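Local coordinates for CRISPR/cas2 protein (Pyrococcus horikoshii OT3, PDB 6K2E) that probably acts in the adaptation stage of CRISPR immunity, where Cas2 dimers work with Cas1 to insert new spacers into the array, at residues Y5-Y10 with N33-G38; Y10-E15 with E58-L63. One frame throughout, in Å; residues are numbered along the deposited sequence.

Overall arrangement
Both interactions run along strand 3-11, an inner strand of the four-stranded antiparallel sheet of a ferredoxin-like fold. Interaction 1 pairs one of its edges with strand 35-41; interaction 2 pairs the other edge, at the C-terminal end, with strand 61-67. Their centres lie about 14 Å apart and Tyr10 belongs to both. Between them the sheet is continuous: Val9 O and Leu63 N, 2.6 Å apart, probably form a hydrogen bond, and Val8 CG1 packs on Val62 CG1 at 3.7 Å. Both interactions also touch the second subunit, where Val9 meets its own copy and Val62 and Leu63 join a strand of the neighbouring chain.

Interaction 1. Residues Y5-Y10 with N33-G38; sequences YVIVVY and NSVFEG
Tyr5 lays its ring over Gly38 at one end of this strand pair, and Tyr10 lays its ring over Ser34 at the other. Between them five backbone hydrogen bonds hold the antiparallel strands: Val6 and Gly38 exchange two, Val8 and Phe36 exchange two, and Tyr10 N gives one to Ser34 O. Ile7 with Glu37 and Val9 with Val35 are the non-hydrogen-bonded pairs.

The Tyr5 side chain can be followed outward. From CB, CG is set anti to the backbone N (chi1 -160°), which carries the ring across to Gly38. CG sits near Gly38 O and CD2 near Gly38 C; CE2 lies 3.5 Å from Gly38 CA. On the other side of the ring CE1 nears Glu37 OE1, and CZ lies over Gly38 N. At the tip, OH donates to Glu37 OE1 over 3.0 Å, on its anti side and somewhat out of the carboxylate plane. The other oxygen, Glu37 OE2, is held by a salt bridge to Arg31 and a hydrogen bond to Tyr65 of the second subunit. With phi 151°, a side chain at Gly38 would be pressed against the carbonyl oxygen of Glu37.

At the far end the chi1 of Tyr10, 67°, sets CG between its own backbone N and carbonyl carbon, bringing the ring over Ser34. Ser34 CB makes a CH-pi contact 3.8 Å from the ring centroid, while its OG donates to Tyr10 O at 2.6 Å. Tyr10 CE2 also meets Phe36 CE1 at 4.1 Å, edge against edge.

Val8, Tyr10 and Phe36 lie on the face covered by helix 17-27 through Leu24; Ile7, Val9, Val35 and Glu37 lie on the face that meets the second subunit. One face under helices and the other turned to a partner chain is the arrangement of the ferredoxin-like fold in Cas2 dimers.

Interaction 2. Residues Y10-E15 with E58-L63; sequences YDVNVE and EDDSVL
Asp11 and Ser61 form the last hydrogen-bonded antiparallel pair between strands 3-11 and 61-67, first and last, in chain order, of the four strands of the ferredoxin-like sheet. Two backbone bonds join them, Asp11 N to Ser61 O and Ser61 N to Asp11 O, each 2.6 Å long. Ser61 OG turns away to bond to Gln32 OE1 and Arg79 O, both of the second subunit.

Side-chain bonding takes over where the strands end. Asn13 N donates to Asp60 OD1 at 3.0 Å, approaching 52° out of the carboxylate plane, while Asp60 OD2 forms a salt bridge with Arg16. Val12 CB and CG1 lie against the Asp60 side chain, crossing it at a slant. With an alanine here in place of Asp60, the N-H of Asn13 would probably lose its acceptor and Arg16 one of its carboxylate mates, freeing the loop after strand 3-11 to shift.

Apolar contacts fill in beside these bonds. Val62 CG2 touches Tyr10 CB at 4.0 Å and Val12 CG1 at 4.4 Å. Val12 also rests on Val17 of helix 17-27.

Beyond the pairing the chain folds into an Asx turn: Asn13 CG, anti to the backbone N (chi1 -173°), carries the amide out, and OD1 accepts from Glu15 N at 3.1 Å, the donor above the carbonyl plane.

Interaction 1. Residues Y5-Y10 with N33-G38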
loop_
_atom_site.group_PDB
_atom_site.type_symbol
_atom_site.label_atom_id
_atom_site.label_comp_id
_atom_site.label_asym_id
_atom_site.label_seq_id
_atom_site.Cartn_x
_atom_site.Cartn_y
_atom_site.Cartn_z
ATOM N N TYR A 5 11.853 -0.186 7.518
ATOM C CA TYR A 5 11.126 -0.937 6.501
ATOM C C TYR A 5 10.112 -0.024 5.815
ATOM O O TYR A 5 9.454 0.778 6.480
ATOM C CB TYR A 5 10.425 -2.156 7.118
ATOM C CG TYR A 5 10.068 -3.216 6.110
ATOM C CD1 TYR A 5 8.811 -3.240 5.488
ATOM C CD2 TYR A 5 10.982 -4.183 5.761
ATOM C CE1 TYR A 5 8.498 -4.213 4.545
ATOM C CE2 TYR A 5 10.669 -5.165 4.830
ATOM C CZ TYR A 5 9.443 -5.169 4.224
ATOM O OH TYR A 5 9.180 -6.147 3.308
ATOM N N VAL A 6 9.958 -0.160 4.492
ATOM C CA VAL A 6 9.021 0.697 3.768
ATOM C C VAL A 6 8.059 -0.133 2.928
ATOM O O VAL A 6 8.394 -1.223 2.463
ATOM C CB VAL A 6 9.719 1.746 2.872
ATOM C CG1 VAL A 6 10.346 2.835 3.716
ATOM C CG2 VAL A 6 10.739 1.099 1.986
ATOM N N ILE A 7 6.846 0.397 2.744
ATOM C CA ILE A 7 5.866 -0.114 1.784
ATOM C C ILE A 7 5.489 1.052 0.890
ATOM O O ILE A 7 5.091 2.110 1.389
ATOM C CB ILE A 7 4.599 -0.688 2.446
ATOM C CG1 ILE A 7 4.903 -1.852 3.363
ATOM C CG2 ILE A 7 3.611 -1.183 1.393
ATOM C CD1 ILE A 7 3.664 -2.283 4.140
ATOM N N VAL A 8 5.675 0.888 -0.414
ATOM C CA VAL A 8 5.499 1.955 -1.400
ATOM C C VAL A 8 4.357 1.585 -2.336
ATOM O O VAL A 8 4.383 0.520 -2.965
ATOM C CB VAL A 8 6.786 2.230 -2.193
ATOM C CG1 VAL A 8 6.497 3.083 -3.398
ATOM C CG2 VAL A 8 7.807 2.910 -1.299
ATOM N N VAL A 9 3.344 2.445 -2.406
ATOM C CA VAL A 9 2.259 2.318 -3.373
ATOM C C VAL A 9 2.290 3.551 -4.258
ATOM O O VAL A 9 2.193 4.675 -3.748
ATOM C CB VAL A 9 0.889 2.179 -2.691
ATOM C CG1 VAL A 9 -0.104 1.652 -3.660
ATOM C CG2 VAL A 9 0.964 1.279 -1.457
ATOM N N TYR A 10 2.446 3.358 -5.572
ATOM C CA TYR A 10 2.458 4.500 -6.484
ATOM C C TYR A 10 1.203 4.549 -7.336
ATOM O O TYR A 10 0.564 3.538 -7.618
ATOM C CB TYR A 10 3.681 4.541 -7.416
ATOM C CG TYR A 10 3.775 3.451 -8.459
ATOM C CD1 TYR A 10 3.318 3.642 -9.752
ATOM C CD2 TYR A 10 4.363 2.248 -8.152
ATOM C CE1 TYR A 10 3.421 2.631 -10.695
ATOM C CE2 TYR A 10 4.486 1.266 -9.074
ATOM C CZ TYR A 10 4.012 1.445 -10.340
ATOM O OH TYR A 10 4.147 0.417 -11.247
ATOM N N ASN A 33 1.292 -5.486 -8.159
ATOM C CA ASN A 33 1.090 -4.572 -9.279
ATOM C C ASN A 33 1.809 -3.228 -9.192
ATOM O O ASN A 33 2.659 -2.886 -10.025
ATOM C CB ASN A 33 -0.422 -4.318 -9.397
ATOM C CG ASN A 33 -1.253 -5.590 -9.215
ATOM O OD1 ASN A 33 -1.638 -5.931 -8.095
ATOM N ND2 ASN A 33 -1.526 -6.297 -10.309
ATOM N N SER A 34 1.551 -2.501 -8.129
ATOM C CA SER A 34 2.182 -1.204 -7.971
ATOM C C SER A 34 2.655 -1.014 -6.529
ATOM O O SER A 34 2.825 0.120 -6.061
ATOM C CB SER A 34 1.216 -0.118 -8.446
ATOM O OG SER A 34 1.376 1.078 -7.724
ATOM N N VAL A 35 2.915 -2.129 -5.841
ATOM C CA VAL A 35 3.330 -2.164 -4.446
ATOM C C VAL A 35 4.752 -2.717 -4.384
ATOM O O VAL A 35 5.040 -3.777 -4.955
ATOM C CB VAL A 35 2.376 -3.007 -3.590
ATOM C CG1 VAL A 35 2.913 -3.105 -2.157
ATOM C CG2 VAL A 35 0.970 -2.391 -3.613
ATOM N N PHE A 36 5.650 -1.956 -3.765
ATOM C CA PHE A 36 7.018 -2.374 -3.499
ATOM C C PHE A 36 7.286 -2.344 -1.998
ATOM O O PHE A 36 6.750 -1.499 -1.272
ATOM C CB PHE A 36 8.014 -1.459 -4.193
ATOM C CG PHE A 36 8.148 -1.699 -5.666
ATOM C CD1 PHE A 36 7.223 -1.174 -6.559
ATOM C CD2 PHE A 36 9.219 -2.429 -6.161
ATOM C CE1 PHE A 36 7.362 -1.398 -7.928
ATOM C CE2 PHE A 36 9.358 -2.656 -7.515
ATOM C CZ PHE A 36 8.437 -2.150 -8.395
ATOM N N GLU A 37 8.166 -3.221 -1.530
ATOM C CA GLU A 37 8.494 -3.189 -0.111
ATOM C C GLU A 37 9.915 -3.680 0.116
ATOM O O GLU A 37 10.539 -4.263 -0.771
ATOM C CB GLU A 37 7.495 -4.007 0.723
ATOM C CG GLU A 37 7.265 -5.415 0.227
ATOM C CD GLU A 37 6.218 -6.159 1.028
ATOM O OE1 GLU A 37 6.354 -6.250 2.264
ATOM O OE2 GLU A 37 5.268 -6.676 0.416
ATOM N N GLY A 38 10.429 -3.403 1.302
ATOM C CA GLY A 38 11.730 -3.906 1.699
ATOM C C GLY A 38 12.434 -2.984 2.674
ATOM O O GLY A 38 11.982 -1.882 2.978
#

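Interaction 2. Residues Y10-E15 with E58-L63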
loop_
_atom_site.group_PDB
_atom_site.type_symbol
_atom_site.label_atom_id
_atom_site.label_comp_id
_atom_site.label_asym_id
_atom_site.label_seq_id
_atom_site.Cartn_x
_atom_site.Cartn_y
_atom_site.Cartn_z
ATOM N N TYR A 10 2.446 3.358 -5.572
ATOM C CA TYR A 10 2.458 4.500 -6.484
ATOM C C TYR A 10 1.203 4.549 -7.336
ATOM O O TYR A 10 0.564 3.538 -7.618
ATOM C CB TYR A 10 3.681 4.541 -7.416
ATOM C CG TYR A 10 3.775 3.451 -8.459
ATOM C CD1 TYR A 10 3.318 3.642 -9.752
ATOM C CD2 TYR A 10 4.363 2.248 -8.152
ATOM C CE1 TYR A 10 3.421 2.631 -10.695
ATOM C CE2 TYR A 10 4.486 1.266 -9.074
ATOM C CZ TYR A 10 4.012 1.445 -10.340
ATOM O OH TYR A 10 4.147 0.417 -11.247
ATOM N N ASP A 11 0.856 5.754 -7.721
ATOM C CA ASP A 11 -0.241 6.009 -8.634
ATOM C C ASP A 11 0.240 7.145 -9.535
ATOM O O ASP A 11 0.267 8.305 -9.120
ATOM C CB ASP A 11 -1.500 6.340 -7.874
ATOM C CG ASP A 11 -2.658 6.579 -8.779
ATOM O OD1 ASP A 11 -3.162 5.586 -9.345
ATOM O OD2 ASP A 11 -3.051 7.760 -8.928
ATOM N N VAL A 12 0.787 6.784 -10.695
ATOM C CA VAL A 12 1.365 7.739 -11.627
ATOM C C VAL A 12 0.721 7.521 -12.986
ATOM O O VAL A 12 0.160 6.458 -13.269
ATOM C CB VAL A 12 2.912 7.673 -11.724
ATOM C CG1 VAL A 12 3.550 7.750 -10.345
ATOM C CG2 VAL A 12 3.392 6.460 -12.482
ATOM N N ASN A 13 0.798 8.561 -13.822
ATOM C CA ASN A 13 0.316 8.510 -15.200
ATOM C C ASN A 13 1.042 7.430 -16.009
ATOM O O ASN A 13 2.179 7.053 -15.710
ATOM C CB ASN A 13 0.523 9.884 -15.840
ATOM C CG ASN A 13 -0.098 9.998 -17.206
ATOM O OD1 ASN A 13 0.565 9.777 -18.233
ATOM N ND2 ASN A 13 -1.380 10.326 -17.232
ATOM N N VAL A 14 0.366 6.923 -17.045
ATOM C CA VAL A 14 0.864 5.770 -17.781
ATOM C C VAL A 14 2.139 6.082 -18.564
ATOM O O VAL A 14 2.968 5.185 -18.760
ATOM C CB VAL A 14 -0.276 5.245 -18.691
ATOM C CG1 VAL A 14 -0.578 6.196 -19.842
ATOM C CG2 VAL A 14 0.019 3.856 -19.226
ATOM N N GLU A 15 2.380 7.356 -18.904
ATOM C CA GLU A 15 3.628 7.738 -19.571
ATOM C C GLU A 15 4.827 7.620 -18.634
ATOM O O GLU A 15 5.964 7.489 -19.104
ATOM C CB GLU A 15 3.536 9.157 -20.137
ATOM C CG GLU A 15 2.508 9.357 -21.247
ATOM C CD GLU A 15 3.105 9.428 -22.662
ATOM O OE1 GLU A 15 3.284 8.373 -23.301
ATOM O OE2 GLU A 15 3.387 10.543 -23.147
ATOM N N GLU A 58 2.359 16.399 -11.850
ATOM C CA GLU A 58 1.043 16.695 -12.440
ATOM C C GLU A 58 -0.033 15.658 -12.022
ATOM O O GLU A 58 -0.515 14.865 -12.831
ATOM C CB GLU A 58 1.222 16.776 -13.976
ATOM C CG GLU A 58 0.173 17.300 -14.888
ATOM C CD GLU A 58 -0.073 16.289 -16.005
ATOM O OE1 GLU A 58 0.513 15.180 -15.960
ATOM O OE2 GLU A 58 -0.743 16.657 -16.985
ATOM N N ASP A 59 -0.296 15.640 -10.715
ATOM C CA ASP A 59 -1.237 14.726 -10.026
ATOM C C ASP A 59 -0.806 13.260 -10.031
ATOM O O ASP A 59 -1.613 12.385 -9.770
ATOM C CB ASP A 59 -2.676 14.866 -10.556
ATOM C CG ASP A 59 -3.333 16.171 -10.111
ATOM O OD1 ASP A 59 -4.402 16.543 -10.681
ATOM O OD2 ASP A 59 -2.807 16.838 -9.180
ATOM N N ASP A 60 0.479 12.987 -10.204
ATOM C CA ASP A 60 1.048 11.698 -9.849
ATOM C C ASP A 60 1.267 11.621 -8.356
ATOM O O ASP A 60 1.561 12.627 -7.705
ATOM C CB ASP A 60 2.404 11.470 -10.495
ATOM C CG ASP A 60 2.309 11.161 -11.934
ATOM O OD1 ASP A 60 1.192 11.199 -12.508
ATOM O OD2 ASP A 60 3.393 10.897 -12.473
ATOM N N SER A 61 1.192 10.401 -7.832
ATOM C CA SER A 61 1.201 10.177 -6.398
ATOM C C SER A 61 2.050 8.957 -6.057
ATOM O O SER A 61 1.949 7.925 -6.724
ATOM C CB SER A 61 -0.229 9.989 -5.915
ATOM O OG SER A 61 -0.335 10.399 -4.580
ATOM N N VAL A 62 2.905 9.065 -5.043
ATOM C CA VAL A 62 3.602 7.902 -4.486
ATOM C C VAL A 62 3.432 7.923 -2.969
ATOM O O VAL A 62 3.804 8.906 -2.312
ATOM C CB VAL A 62 5.106 7.853 -4.844
ATOM C CG1 VAL A 62 5.685 6.549 -4.365
ATOM C CG2 VAL A 62 5.383 8.008 -6.345
ATOM N N LEU A 63 2.851 6.859 -2.419
ATOM C CA LEU A 63 2.729 6.700 -0.969
ATOM C C LEU A 63 3.898 5.903 -0.396
ATOM O O LEU A 63 4.113 4.755 -0.780
ATOM C CB LEU A 63 1.440 5.971 -0.616
ATOM C CG LEU A 63 0.116 6.624 -0.942
ATOM C CD1 LEU A 63 -0.979 5.829 -0.278
ATOM C CD2 LEU A 63 0.151 8.050 -0.444
#